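PDB 6CC2: cell division control protein 45 cdc45 putative from Entamoeba histolytica, which probably acts in eukaryotic DNA replication as the Cdc45 subunit of the CMG helicase, alongside the MCM2-7 ring and GINS. Local coordinates for residues N319-L322 against L323-G327. Numbering follows the deposited sequence.
Sequences NKFL and LKMEG
Four successive N-H groups, from Leu-323 to Glu-326, are each donated to the carbonyl oxygen four residues earlier, from Asn-319 to Leu-322. The shortest of these bonds runs from Met-325 N to Phe-321 O at 2.8 Å, with an N-H...O angle of 158°; Leu-323 N reaches Asn-319 O at 3.0 Å. Lys-324 N to Lys-320 O and Glu-326 N to Leu-322 O are made in the same i to i+4 way, and the series continues weakly from Gly-327 N to Leu-323 O. This unbroken run of i to i+4 bonds, with backbone torsions in the alpha-helical region, identifies regular alpha-helix, the middle of helix 315-331 in the Cdc45 fold; the centre of this contact lies about 29 Å from the centre of the chain. Side chains follow the same spacing. Phe-321 and Met-325, the latter a selenomethionine, form a Met-aromatic contact: SE of Met-325 lies 5.3 Å from the centroid of the Phe-321 ring and 65° off its normal, an oblique approach. With chi1 at 153°, CG of Phe-321 is roughly anti to the backbone N and beside the carbonyl carbon, which directs the ring toward Met-325, whose chain bends at chi2 and chi3; both residues are buried, with Leu-259 against the ring and Phe-334 and Leu-337 against Met-325. One residue further along, the i to i+4 pair Leu-322 and Glu-326 brings CD1 of Leu-322 to 3.4 Å from OE2 of Glu-326, an apolar methyl beside a carboxylate oxygen, and Phe-338 of strand 338-344 touches both residues. The backbone oxygen of Glu-326 accepts a hydrogen bond from Ser-329 OG, while Lys-324 NZ makes a weak, long ion pair with Asp-298 OD2.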
loop_
_atom_site.group_PDB
_atom_site.type_symbol
_atom_site.label_atom_id
_atom_site.label_comp_id
_atom_site.label_asym_id
_atom_site.label_seq_id
_atom_site.Cartn_x
_atom_site.Cartn_y
_atom_site.Cartn_z
ATOM N N ASN A 319 20.616 -23.050 3.350
ATOM C CA ASN A 319 21.575 -22.713 4.405
ATOM C C ASN A 319 22.712 -21.866 3.843
ATOM O O ASN A 319 23.135 -20.887 4.471
ATOM C CB ASN A 319 22.130 -23.974 5.061
ATOM C CG ASN A 319 21.085 -24.743 5.871
ATOM O OD1 ASN A 319 20.085 -24.190 6.307
ATOM N ND2 ASN A 319 21.325 -26.025 6.068
ATOM N N LYS A 320 23.204 -22.212 2.648
ATOM C CA LYS A 320 24.245 -21.411 2.005
ATOM C C LYS A 320 23.755 -20.000 1.725
ATOM O O LYS A 320 24.467 -19.018 1.971
ATOM C CB LYS A 320 24.707 -22.065 0.693
ATOM C CG LYS A 320 25.738 -23.160 0.857
ATOM C CD LYS A 320 26.053 -23.829 -0.498
ATOM C CE LYS A 320 27.549 -23.976 -0.727
ATOM N NZ LYS A 320 27.846 -25.135 -1.588
ATOM N N PHE A 321 22.542 -19.883 1.182
ATOM C CA PHE A 321 21.970 -18.573 0.867
ATOM C C PHE A 321 21.842 -17.719 2.122
ATOM O O PHE A 321 22.273 -16.560 2.148
ATOM C CB PHE A 321 20.618 -18.782 0.184
ATOM C CG PHE A 321 19.656 -17.643 0.362
ATOM C CD1 PHE A 321 19.882 -16.419 -0.230
ATOM C CD2 PHE A 321 18.509 -17.817 1.127
ATOM C CE1 PHE A 321 18.975 -15.375 -0.059
ATOM C CE2 PHE A 321 17.610 -16.780 1.306
ATOM C CZ PHE A 321 17.848 -15.558 0.711
ATOM N N LEU A 322 21.284 -18.284 3.189
ATOM C CA LEU A 322 21.095 -17.520 4.415
ATOM C C LEU A 322 22.426 -17.035 4.978
ATOM O O LEU A 322 22.559 -15.872 5.378
ATOM C CB LEU A 322 20.367 -18.375 5.451
ATOM C CG LEU A 322 20.359 -17.876 6.896
ATOM C CD1 LEU A 322 19.713 -16.505 7.007
ATOM C CD2 LEU A 322 19.649 -18.880 7.807
ATOM N N LEU A 323 23.421 -17.912 5.033
ATOM C CA LEU A 323 24.704 -17.509 5.602
ATOM C C LEU A 323 25.365 -16.434 4.750
ATOM O O LEU A 323 25.911 -15.461 5.282
ATOM C CB LEU A 323 25.618 -18.718 5.728
ATOM C CG LEU A 323 26.995 -18.457 6.349
ATOM C CD1 LEU A 323 26.837 -17.812 7.716
ATOM C CD2 LEU A 323 27.804 -19.750 6.454
ATOM N N LYS A 324 25.330 -16.595 3.426
ATOM C CA LYS A 324 25.926 -15.607 2.540
ATOM C C LYS A 324 25.204 -14.271 2.634
ATOM O O LYS A 324 25.856 -13.215 2.672
ATOM C CB LYS A 324 25.911 -16.132 1.102
ATOM C CG LYS A 324 26.965 -17.222 0.831
ATOM C CD LYS A 324 28.358 -16.655 0.969
ATOM C CE LYS A 324 29.380 -17.452 0.155
ATOM N NZ LYS A 324 30.731 -16.866 0.259
HETATM N N MSE A 325 23.867 -14.291 2.701
HETATM C CA MSE A 325 23.079 -13.069 2.749
HETATM C C MSE A 325 23.287 -12.328 4.063
HETATM O O MSE A 325 23.271 -11.093 4.098
HETATM C CB MSE A 325 21.604 -13.372 2.542
HETATM C CG MSE A 325 21.214 -13.607 1.098
HETATM SE SE MSE A 325 21.426 -12.003 -0.025
HETATM C CE MSE A 325 20.232 -10.813 0.917
ATOM N N GLU A 326 23.475 -13.077 5.151
ATOM C CA GLU A 326 23.832 -12.453 6.415
ATOM C C GLU A 326 25.081 -11.600 6.252
ATOM O O GLU A 326 25.102 -10.433 6.661
ATOM C CB GLU A 326 24.030 -13.520 7.491
ATOM C CG GLU A 326 22.730 -14.141 7.990
ATOM C CD GLU A 326 22.948 -15.181 9.078
ATOM O OE1 GLU A 326 24.105 -15.356 9.518
ATOM O OE2 GLU A 326 21.962 -15.824 9.491
ATOM N N GLY A 327 26.127 -12.163 5.629
ATOM C CA GLY A 327 27.341 -11.399 5.389
ATOM C C GLY A 327 27.120 -10.244 4.430
ATOM O O GLY A 327 27.539 -9.114 4.693
#